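Local structure of glycoside Hydrolase (Bacteroides uniformis, 5T99) at residues Lys377-Asn382 / Ile414-Leu419; Thr347-Pro352 / Leu368-Asp373; Asp373-Ala378 / Leu386-Trp391. The protein is a family 2 glycoside hydrolase of a gut symbiont, probably a galactosidase that removes galactose from agarose-derived oligosaccharides. All coordinates share one frame; numbering follows the deposited sequence.

All three contacts belong to the TIM barrel, and the chain that leaves strand 366-370 enters each of them. Contacts 2 and 3 are buried, contact 1 only partly. Contact 2, nearest the chain's centre, joins the ends of two neighbouring barrel strands through backbone, hydroxyl and histidine-carboxylate hydrogen bonds beside the bound inhibitor. Contact 1 ties the same loop, further along, to the end of strand 409-416 by a lysine, two waters and a leucine, and it too reaches the pocket. Contact 3 lies farthest from the chain's centre and is apolar, a phenylalanine of helix 388-403 packed on the loop. Asp-373 connects contacts 1 and 2, for its OD1 meets both Lys-379 and Asn-416.

Contact 1 of 3, residues Lys377-Asn382 / Ile414-Leu419; sequences KAKVDN and IGNEIL. With GIF (D-galacto-isofagomine), chain C; EDO (1,2-ethanediol), chain P.
Lys-379 reaches Asn-416 on an almost straight chain: CG lies opposite its own carbonyl carbon (chi1 -70°) and every later torsion is close to 180°, so the ammonium group is carried as far as the chain allows. There NZ donates to the backbone O of Asn-416 at 2.7 Å, approaching with a tilt of 25° from the carbonyl plane. A lysine suits the place, since its long chain spans the gap and its ammonium group can serve several partners. A water 2.8 Å from Lys-379 NZ accepts a second bond, and the same water donates to Glu-417 OE1 at 2.6 Å. NZ also forms a salt bridge with Asp-373, a carboxylate shared with Arg-161 that would partly offset the lysine's charge. Strand 409-416 is the fourth strand of the TIM barrel, and its end carries the Asn-Glu pair found at this place in the glycoside hydrolases of clan GH-A. Asn-416 and Glu-417 both line the pocket of D-galacto-isofagomine; Glu-417 OE2 takes a weak hydrogen bond from the inhibitor's ring N at 3.0 Å, and Asn-416 OD1 is held by Arg-346. Lys-379 is therefore a second-shell residue, probably steadying the Asn-416 carbonyl and, through water, OE1 of the pocket glutamate. Nearer the surface the contact turns apolar. Leu-419 slips its CD1 against CG of Lys-379 (3.7 Å), and its CB meets CB of Lys-377 at 3.7 Å, while the polar end of Lys-377 runs off toward solvent. A second water accepts from Leu-419 N and donates to Lys-377 O.

Contact 2 of 3, residues Thr347-Pro352 / Leu368-Asp373; sequences TSHNPP and LDEAFD. With GIF (D-galacto-isofagomine), chain C.
His-349 and Glu-370 meet where two adjacent parallel strands of the TIM barrel, 344-346 and 366-370, run out into loops at the sugar-binding end. Backbone pairing comes first: Thr-347 N donates to Leu-368 O at 2.9 Å, extending the bonding of the two strands by one step. A hydroxyl takes over next. Thr-347 OG1 accepts from Glu-370 N (2.9 Å) in a nearly straight bond of 174° and itself donates to Asn-350 O, so a side chain small enough to lie against the backbone replaces a strand partner and pins the turn that follows.

The histidine-carboxylate bond is the polar centre. Glu-370 swings CG away from its own amide nitrogen (chi1 -171°) and runs alongside the imidazole, with only 24° between the planes of ring and carboxylate. ND1 donates to Glu-370 OE1 at 2.7 Å, in the ring plane, while Arg-346 and Ser-413 hold OE2. That fixes the ring's rotation and turns NE2 to the inhibitor, whose O2 it meets at 2.7 Å. A cis peptide before His-349 helps shape the turn, and Trp-553 lies nearly parallel to the ring. An alanine at His-349 would remove both ring nitrogens, and would probably leave Glu-370 OE1 without its donor and O2 of the sugar mimic without this grip.

Van der Waals packing by the prolines follows, their rigid rings suiting an extended piece of chain against helix 388-403: Pro-351 touches Leu-399 of that helix, and the ring carbon CD of Pro-352 rests 3.4 Å from the carboxylate oxygen OD1 of Asp-369.

Contact 3 of 3, residues Asp373-Ala378 / Leu386-Trp391; sequences DEWTKA and LYFDEW
Phe-388, at the start of helix 388-403, packs its ring on the loop residues Trp-375 and Thr-376, and the contact between the two segments is held by apolar and aromatic touches. The clearest of these is a CH-pi interaction: CB of Trp-375 sits over one face of the phenyl ring, 4.0 Å from the centroid of Phe-388. The backbone N of Thr-376 lies over that face too, offset toward the rim. Phe-388 can offer the face because its first torsion (chi1 -170°) turns CG to the far side from the amide nitrogen, which sends the ring out from the helix to the loop.

Both aromatic side chains run in the same direction, one next to the other. Their rings are set obliquely, with the planes 34° apart and the centroid of the indole five-membered ring 5.3 Å from that of Phe-388, so they share contact through CE1 of the phenylalanine without a regular stack. Thr-376 brings a methyl instead: its CG2 touches Phe-388 CD2 at 3.5 Å. A beta-branched residue suits this spot, since one branch can be apolar while the other, OG1, bonds to Glu-420.

Polar bonds around the contact set the loop. Trp-375 NE1 donates to Ile-414 O on strand 409-416, which anchors the indole inward, and Glu-374 uses OE2 for His-385 and OE1 for Lys-379 N. Trp-375 and Phe-388 both also rest on Val-430 of helix 427-441. This is the packing of a beta-alpha unit in a TIM barrel, where the loop after the third strand folds against the first turn of the helix it leads into.

Contact 1 of 3, residues Lys377-Asn382 / Ile414-Leu419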
loop_
_atom_site.group_PDB
_atom_site.type_symbol
_atom_site.label_atom_id
_atom_site.label_comp_id
_atom_site.label_asym_id
_atom_site.label_seq_id
_atom_site.Cartn_x
_atom_site.Cartn_y
_atom_site.Cartn_z
ATOM N N LYS A 377 -18.921 17.799 2.384
ATOM C CA LYS A 377 -19.814 17.534 1.239
ATOM C C LYS A 377 -19.662 16.084 0.763
ATOM O O LYS A 377 -18.548 15.628 0.488
ATOM C CB LYS A 377 -19.488 18.465 0.066
ATOM C CG LYS A 377 -19.717 19.951 0.308
ATOM C CD LYS A 377 -21.191 20.337 0.217
ATOM C CE LYS A 377 -21.418 21.671 -0.508
ATOM N NZ LYS A 377 -21.071 22.833 0.348
ATOM N N ALA A 378 -20.796 15.391 0.634
ATOM C CA ALA A 378 -20.847 13.956 0.293
ATOM C C ALA A 378 -20.522 13.650 -1.165
ATOM O O ALA A 378 -21.070 14.274 -2.067
ATOM C CB ALA A 378 -22.233 13.409 0.608
ATOM N N LYS A 379 -19.621 12.692 -1.376
ATOM C CA LYS A 379 -19.465 12.005 -2.659
ATOM C C LYS A 379 -20.340 10.771 -2.688
ATOM O O LYS A 379 -20.944 10.485 -3.717
ATOM C CB LYS A 379 -18.029 11.555 -2.894
ATOM C CG LYS A 379 -17.027 12.663 -3.142
ATOM C CD LYS A 379 -15.649 12.056 -3.312
ATOM C CE LYS A 379 -14.629 13.104 -3.685
ATOM N NZ LYS A 379 -13.245 12.594 -3.556
ATOM N N VAL A 380 -20.374 10.030 -1.575
ATOM C CA VAL A 380 -21.251 8.864 -1.414
ATOM C C VAL A 380 -22.132 9.069 -0.191
ATOM O O VAL A 380 -21.751 9.799 0.715
ATOM C CB VAL A 380 -20.455 7.546 -1.305
ATOM C CG1 VAL A 380 -19.710 7.277 -2.605
ATOM C CG2 VAL A 380 -19.482 7.556 -0.126
ATOM N N ASP A 381 -23.293 8.414 -0.166
ATOM C CA ASP A 381 -24.342 8.673 0.849
ATOM C C ASP A 381 -23.907 8.463 2.283
ATOM O O ASP A 381 -24.290 9.232 3.154
ATOM C CB ASP A 381 -25.603 7.822 0.585
ATOM C CG ASP A 381 -26.491 8.394 -0.518
ATOM O OD1 ASP A 381 -27.464 7.723 -0.897
ATOM O OD2 ASP A 381 -26.233 9.513 -1.010
ATOM N N ASN A 382 -23.115 7.421 2.524
ATOM C CA ASN A 382 -22.624 7.107 3.865
ATOM C C ASN A 382 -21.093 7.244 3.993
ATOM O O ASN A 382 -20.454 6.495 4.737
ATOM C CB ASN A 382 -23.103 5.710 4.263
ATOM C CG ASN A 382 -24.618 5.626 4.361
ATOM O OD1 ASN A 382 -25.233 6.309 5.179
ATOM N ND2 ASN A 382 -25.226 4.788 3.533
ATOM N N ILE A 414 -4.388 16.103 2.970
ATOM C CA ILE A 414 -5.619 16.334 3.746
ATOM C C ILE A 414 -6.908 15.882 3.059
ATOM O O ILE A 414 -7.962 15.785 3.705
ATOM C CB ILE A 414 -5.789 17.817 4.185
ATOM C CG1 ILE A 414 -5.685 18.780 2.998
ATOM C CG2 ILE A 414 -4.773 18.165 5.265
ATOM C CD1 ILE A 414 -6.183 20.177 3.290
ATOM N N GLY A 415 -6.844 15.622 1.767
ATOM C CA GLY A 415 -8.010 15.162 1.050
ATOM C C GLY A 415 -7.732 14.894 -0.413
ATOM O O GLY A 415 -6.705 15.313 -0.967
ATOM N N ASN A 416 -8.675 14.200 -1.034
ATOM C CA ASN A 416 -8.614 13.891 -2.453
ATOM C C ASN A 416 -9.894 14.291 -3.156
ATOM O O ASN A 416 -10.976 13.817 -2.791
ATOM C CB ASN A 416 -8.388 12.399 -2.644
ATOM C CG ASN A 416 -8.618 11.970 -4.067
ATOM O OD1 ASN A 416 -7.807 12.260 -4.948
ATOM N ND2 ASN A 416 -9.743 11.299 -4.312
ATOM N N GLU A 417 -9.763 15.144 -4.170
ATOM C CA GLU A 417 -10.881 15.532 -5.060
ATOM C C GLU A 417 -12.136 15.999 -4.323
ATOM O O GLU A 417 -13.253 15.728 -4.754
ATOM C CB GLU A 417 -11.232 14.375 -6.015
ATOM C CG GLU A 417 -10.062 13.904 -6.856
ATOM C CD GLU A 417 -10.461 12.970 -7.980
ATOM O OE1 GLU A 417 -11.442 12.207 -7.834
ATOM O OE2 GLU A 417 -9.775 12.988 -9.012
ATOM N N ILE A 418 -11.951 16.686 -3.207
ATOM C CA ILE A 418 -13.077 17.058 -2.349
ATOM C C ILE A 418 -14.011 18.079 -3.007
ATOM O O ILE A 418 -13.563 18.949 -3.748
ATOM C CB ILE A 418 -12.624 17.523 -0.941
ATOM C CG1 ILE A 418 -11.910 18.900 -0.945
ATOM C CG2 ILE A 418 -11.839 16.413 -0.252
ATOM C CD1 ILE A 418 -10.553 19.027 -1.610
ATOM N N LEU A 419 -15.312 17.953 -2.745
ATOM C CA LEU A 419 -16.325 18.806 -3.403
ATOM C C LEU A 419 -16.227 20.300 -3.021
ATOM O O LEU A 419 -16.649 21.174 -3.793
ATOM C CB LEU A 419 -17.739 18.267 -3.150
ATOM C CG LEU A 419 -18.218 17.183 -4.131
ATOM C CD1 LEU A 419 -17.148 16.141 -4.447
ATOM C CD2 LEU A 419 -19.480 16.514 -3.602
HETATM C C GIF C . -10.017 9.381 -7.758
HETATM N N GIF C . -9.765 9.940 -9.078
HETATM O O GIF C . -10.170 7.438 -12.677
HETATM C C1 GIF C . -9.747 7.890 -7.764
HETATM O O1 GIF C . -11.856 7.292 -8.750
HETATM C C2 GIF C . -10.444 7.198 -8.933
HETATM O O2 GIF C . -10.206 7.326 -6.537
HETATM C C3 GIF C . -10.057 7.823 -10.270
HETATM C C4 GIF C . -10.337 9.322 -10.261
HETATM C C5 GIF C . -10.804 7.151 -11.423
HETATM C C1 EDO P . -10.711 13.911 -12.515
HETATM O O1 EDO P . -10.721 15.225 -13.118
HETATM C C2 EDO P . -12.125 13.419 -12.242
HETATM O O2 EDO P . -12.066 12.386 -11.254
HETATM O O HOH W 1 -15.974 16.592 0.151
HETATM O O HOH W 2 -13.283 11.473 -6.086
#

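Contact 2 of 3, residues Thr347-Pro352 / Leu368-Asp373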
loop_
_atom_site.group_PDB
_atom_site.type_symbol
_atom_site.label_atom_id
_atom_site.label_comp_id
_atom_site.label_asym_id
_atom_site.label_seq_id
_atom_site.Cartn_x
_atom_site.Cartn_y
_atom_site.Cartn_z
ATOM N N THR A 347 -0.978 7.289 -0.686
ATOM C CA THR A 347 -1.925 6.347 -0.038
ATOM C C THR A 347 -3.398 6.713 -0.299
ATOM O O THR A 347 -4.179 7.020 0.614
ATOM C CB THR A 347 -1.650 6.119 1.476
ATOM O OG1 THR A 347 -2.083 7.229 2.267
ATOM C CG2 THR A 347 -0.185 5.875 1.726
ATOM N N SER A 348 -3.765 6.664 -1.572
ATOM C CA SER A 348 -5.136 6.892 -2.022
ATOM C C SER A 348 -6.126 5.972 -1.299
ATOM O O SER A 348 -5.919 4.757 -1.341
ATOM C CB SER A 348 -5.190 6.551 -3.500
ATOM O OG SER A 348 -4.598 5.274 -3.705
ATOM N N HIS A 349 -7.163 6.474 -0.612
ATOM C CA HIS A 349 -7.350 7.867 -0.160
ATOM C C HIS A 349 -7.696 7.810 1.339
ATOM O O HIS A 349 -8.814 8.135 1.774
ATOM C CB HIS A 349 -8.472 8.569 -0.931
ATOM C CG HIS A 349 -8.325 8.496 -2.411
ATOM N ND1 HIS A 349 -7.401 9.244 -3.108
ATOM C CD2 HIS A 349 -8.995 7.772 -3.337
ATOM C CE1 HIS A 349 -7.503 8.980 -4.399
ATOM N NE2 HIS A 349 -8.461 8.085 -4.564
ATOM N N ASN A 350 -6.712 7.376 2.115
ATOM C CA ASN A 350 -6.930 6.968 3.493
ATOM C C ASN A 350 -5.617 6.523 4.105
ATOM O O ASN A 350 -4.685 6.166 3.379
ATOM C CB ASN A 350 -7.918 5.792 3.578
ATOM C CG ASN A 350 -7.562 4.655 2.632
ATOM O OD1 ASN A 350 -8.055 4.594 1.508
ATOM N ND2 ASN A 350 -6.684 3.765 3.073
ATOM N N PRO A 351 -5.541 6.520 5.441
ATOM C CA PRO A 351 -4.340 5.970 6.062
ATOM C C PRO A 351 -4.162 4.483 5.739
ATOM O O PRO A 351 -5.140 3.736 5.764
ATOM C CB PRO A 351 -4.603 6.158 7.560
ATOM C CG PRO A 351 -5.517 7.333 7.630
ATOM C CD PRO A 351 -6.400 7.211 6.416
ATOM N N PRO A 352 -2.920 4.056 5.446
ATOM C CA PRO A 352 -2.647 2.642 5.260
ATOM C C PRO A 352 -2.419 1.963 6.602
ATOM O O PRO A 352 -2.574 2.582 7.655
ATOM C CB PRO A 352 -1.372 2.662 4.437
ATOM C CG PRO A 352 -0.644 3.855 4.954
ATOM C CD PRO A 352 -1.685 4.858 5.340
ATOM N N LEU A 368 3.175 9.916 0.496
ATOM C CA LEU A 368 2.142 10.907 0.763
ATOM C C LEU A 368 1.023 10.198 1.516
ATOM O O LEU A 368 0.317 9.364 0.948
ATOM C CB LEU A 368 1.612 11.502 -0.536
ATOM C CG LEU A 368 2.493 12.538 -1.237
ATOM C CD1 LEU A 368 3.893 12.006 -1.484
ATOM C CD2 LEU A 368 1.858 13.005 -2.544
ATOM N N ASP A 369 0.869 10.541 2.789
ATOM C CA ASP A 369 -0.000 9.828 3.721
ATOM C C ASP A 369 -1.329 10.587 3.753
ATOM O O ASP A 369 -1.391 11.716 4.276
ATOM C CB ASP A 369 0.698 9.828 5.082
ATOM C CG ASP A 369 0.210 8.761 6.034
ATOM O OD1 ASP A 369 -0.804 8.084 5.770
ATOM O OD2 ASP A 369 0.872 8.630 7.101
ATOM N N GLU A 370 -2.376 9.997 3.164
ATOM C CA GLU A 370 -3.631 10.711 2.859
ATOM C C GLU A 370 -4.762 10.348 3.822
ATOM O O GLU A 370 -5.007 9.184 4.085
ATOM C CB GLU A 370 -4.060 10.447 1.415
ATOM C CG GLU A 370 -5.225 11.313 0.937
ATOM C CD GLU A 370 -5.321 11.398 -0.573
ATOM O OE1 GLU A 370 -5.843 10.446 -1.203
ATOM O OE2 GLU A 370 -4.864 12.424 -1.132
ATOM N N ALA A 371 -5.462 11.355 4.328
ATOM C CA ALA A 371 -6.417 11.156 5.412
ATOM C C ALA A 371 -7.832 10.797 4.947
ATOM O O ALA A 371 -8.430 9.877 5.506
ATOM C CB ALA A 371 -6.470 12.404 6.294
ATOM N N PHE A 372 -8.355 11.529 3.954
ATOM C CA PHE A 372 -9.791 11.519 3.636
ATOM C C PHE A 372 -10.069 11.622 2.148
ATOM O O PHE A 372 -9.286 12.206 1.392
ATOM C CB PHE A 372 -10.518 12.700 4.302
ATOM C CG PHE A 372 -10.279 12.826 5.781
ATOM C CD1 PHE A 372 -10.635 11.806 6.642
ATOM C CD2 PHE A 372 -9.710 13.981 6.309
ATOM C CE1 PHE A 372 -10.414 11.921 8.008
ATOM C CE2 PHE A 372 -9.489 14.107 7.671
ATOM C CZ PHE A 372 -9.842 13.075 8.530
ATOM N N ASP A 373 -11.215 11.079 1.747
ATOM C CA ASP A 373 -11.718 11.172 0.366
ATOM C C ASP A 373 -12.858 12.190 0.212
ATOM O O ASP A 373 -13.169 12.606 -0.908
ATOM C CB ASP A 373 -12.169 9.789 -0.118
ATOM C CG ASP A 373 -12.646 9.795 -1.552
ATOM O OD1 ASP A 373 -11.878 10.236 -2.440
ATOM O OD2 ASP A 373 -13.798 9.363 -1.790
HETATM C C GIF C . -10.017 9.381 -7.758
HETATM N N GIF C . -9.765 9.940 -9.078
HETATM O O GIF C . -10.170 7.438 -12.677
HETATM C C1 GIF C . -9.747 7.890 -7.764
HETATM O O1 GIF C . -11.856 7.292 -8.750
HETATM C C2 GIF C . -10.444 7.198 -8.933
HETATM O O2 GIF C . -10.206 7.326 -6.537
HETATM C C3 GIF C . -10.057 7.823 -10.270
HETATM C C4 GIF C . -10.337 9.322 -10.261
HETATM C C5 GIF C . -10.804 7.151 -11.423
#

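Contact 3 of 3, residues Asp373-Ala378 / Leu386-Trp391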
loop_
_atom_site.group_PDB
_atom_site.type_symbol
_atom_site.label_atom_id
_atom_site.label_comp_id
_atom_site.label_asym_id
_atom_site.label_seq_id
_atom_site.Cartn_x
_atom_site.Cartn_y
_atom_site.Cartn_z
ATOM N N ASP A 373 -11.215 11.079 1.747
ATOM C CA ASP A 373 -11.718 11.172 0.366
ATOM C C ASP A 373 -12.858 12.190 0.212
ATOM O O ASP A 373 -13.169 12.606 -0.908
ATOM C CB ASP A 373 -12.169 9.789 -0.118
ATOM C CG ASP A 373 -12.646 9.795 -1.552
ATOM O OD1 ASP A 373 -11.878 10.236 -2.440
ATOM O OD2 ASP A 373 -13.798 9.363 -1.790
ATOM N N GLU A 374 -13.486 12.585 1.316
ATOM C CA GLU A 374 -14.468 13.688 1.301
ATOM C C GLU A 374 -14.476 14.397 2.655
ATOM O O GLU A 374 -14.064 13.816 3.653
ATOM C CB GLU A 374 -15.871 13.166 0.953
ATOM C CG GLU A 374 -16.441 12.174 1.955
ATOM C CD GLU A 374 -17.810 11.637 1.562
ATOM O OE1 GLU A 374 -17.967 11.161 0.431
ATOM O OE2 GLU A 374 -18.729 11.668 2.395
ATOM N N TRP A 375 -14.942 15.646 2.682
ATOM C CA TRP A 375 -14.931 16.429 3.914
ATOM C C TRP A 375 -16.346 16.632 4.429
ATOM O O TRP A 375 -16.903 15.691 4.968
ATOM C CB TRP A 375 -14.175 17.746 3.733
ATOM C CG TRP A 375 -12.728 17.603 3.417
ATOM C CD1 TRP A 375 -11.937 16.503 3.604
ATOM C CD2 TRP A 375 -11.881 18.622 2.878
ATOM N NE1 TRP A 375 -10.654 16.771 3.199
ATOM C CE2 TRP A 375 -10.587 18.064 2.751
ATOM C CE3 TRP A 375 -12.089 19.957 2.488
ATOM C CZ2 TRP A 375 -9.511 18.786 2.245
ATOM C CZ3 TRP A 375 -11.019 20.675 1.994
ATOM C CH2 TRP A 375 -9.741 20.087 1.874
ATOM N N THR A 376 -16.925 17.830 4.279
ATOM C CA THR A 376 -18.302 18.086 4.732
ATOM C C THR A 376 -19.324 17.749 3.656
ATOM O O THR A 376 -20.463 17.472 3.990
ATOM C CB THR A 376 -18.534 19.549 5.191
ATOM O OG1 THR A 376 -18.539 20.438 4.061
ATOM C CG2 THR A 376 -17.465 19.981 6.204
ATOM N N LYS A 377 -18.921 17.799 2.384
ATOM C CA LYS A 377 -19.814 17.534 1.239
ATOM C C LYS A 377 -19.662 16.084 0.763
ATOM O O LYS A 377 -18.548 15.628 0.488
ATOM C CB LYS A 377 -19.488 18.465 0.066
ATOM C CG LYS A 377 -19.717 19.951 0.308
ATOM C CD LYS A 377 -21.191 20.337 0.217
ATOM C CE LYS A 377 -21.418 21.671 -0.508
ATOM N NZ LYS A 377 -21.071 22.833 0.348
ATOM N N ALA A 378 -20.796 15.391 0.634
ATOM C CA ALA A 378 -20.847 13.956 0.293
ATOM C C ALA A 378 -20.522 13.650 -1.165
ATOM O O ALA A 378 -21.070 14.274 -2.067
ATOM C CB ALA A 378 -22.233 13.409 0.608
ATOM N N LEU A 386 -20.598 12.180 7.057
ATOM C CA LEU A 386 -21.398 11.873 8.249
ATOM C C LEU A 386 -20.662 12.113 9.562
ATOM O O LEU A 386 -21.282 12.419 10.575
ATOM C CB LEU A 386 -21.864 10.417 8.226
ATOM C CG LEU A 386 -22.858 10.030 7.127
ATOM C CD1 LEU A 386 -23.060 8.516 7.115
ATOM C CD2 LEU A 386 -24.183 10.770 7.297
ATOM N N TYR A 387 -19.343 11.942 9.540
ATOM C CA TYR A 387 -18.516 12.000 10.738
ATOM C C TYR A 387 -17.612 13.217 10.825
ATOM O O TYR A 387 -17.044 13.456 11.894
ATOM C CB TYR A 387 -17.678 10.730 10.811
ATOM C CG TYR A 387 -18.531 9.508 10.606
ATOM C CD1 TYR A 387 -19.479 9.134 11.559
ATOM C CD2 TYR A 387 -18.436 8.758 9.435
ATOM C CE1 TYR A 387 -20.288 8.028 11.360
ATOM C CE2 TYR A 387 -19.234 7.645 9.234
ATOM C CZ TYR A 387 -20.154 7.292 10.196
ATOM O OH TYR A 387 -20.931 6.195 9.984
ATOM N N PHE A 388 -17.518 13.995 9.737
ATOM C CA PHE A 388 -16.508 15.035 9.603
ATOM C C PHE A 388 -16.502 16.058 10.733
ATOM O O PHE A 388 -15.441 16.327 11.283
ATOM C CB PHE A 388 -16.610 15.763 8.259
ATOM C CG PHE A 388 -15.444 16.684 7.977
ATOM C CD1 PHE A 388 -14.297 16.205 7.328
ATOM C CD2 PHE A 388 -15.479 18.027 8.363
ATOM C CE1 PHE A 388 -13.213 17.046 7.063
ATOM C CE2 PHE A 388 -14.404 18.873 8.100
ATOM C CZ PHE A 388 -13.265 18.380 7.452
ATOM N N ASP A 389 -17.660 16.614 11.075
ATOM C CA ASP A 389 -17.728 17.625 12.134
ATOM C C ASP A 389 -17.280 17.087 13.504
ATOM O O ASP A 389 -16.506 17.739 14.204
ATOM C CB ASP A 389 -19.133 18.231 12.217
ATOM C CG ASP A 389 -19.358 19.333 11.194
ATOM O OD1 ASP A 389 -20.374 20.057 11.321
ATOM O OD2 ASP A 389 -18.527 19.476 10.264
ATOM N N GLU A 390 -17.758 15.899 13.869
ATOM C CA GLU A 390 -17.416 15.278 15.152
ATOM C C GLU A 390 -16.012 14.648 15.177
ATOM O O GLU A 390 -15.338 14.714 16.200
ATOM C CB GLU A 390 -18.475 14.229 15.522
ATOM C CG GLU A 390 -18.371 13.652 16.943
ATOM C CD GLU A 390 -19.374 12.525 17.235
ATOM O OE1 GLU A 390 -20.373 12.362 16.481
ATOM O OE2 GLU A 390 -19.158 11.794 18.232
ATOM N N TRP A 391 -15.574 14.052 14.062
ATOM C CA TRP A 391 -14.395 13.172 14.036
ATOM C C TRP A 391 -13.150 13.655 13.274
ATOM O O TRP A 391 -12.059 13.103 13.493
ATOM C CB TRP A 391 -14.805 11.807 13.490
ATOM C CG TRP A 391 -15.602 11.026 14.453
ATOM C CD1 TRP A 391 -16.966 10.996 14.567
ATOM C CD2 TRP A 391 -15.093 10.158 15.466
ATOM N NE1 TRP A 391 -17.335 10.152 15.582
ATOM C CE2 TRP A 391 -16.209 9.620 16.154
ATOM C CE3 TRP A 391 -13.801 9.771 15.857
ATOM C CZ2 TRP A 391 -16.072 8.710 17.223
ATOM C CZ3 TRP A 391 -13.660 8.867 16.923
ATOM C CH2 TRP A 391 -14.794 8.352 17.596
#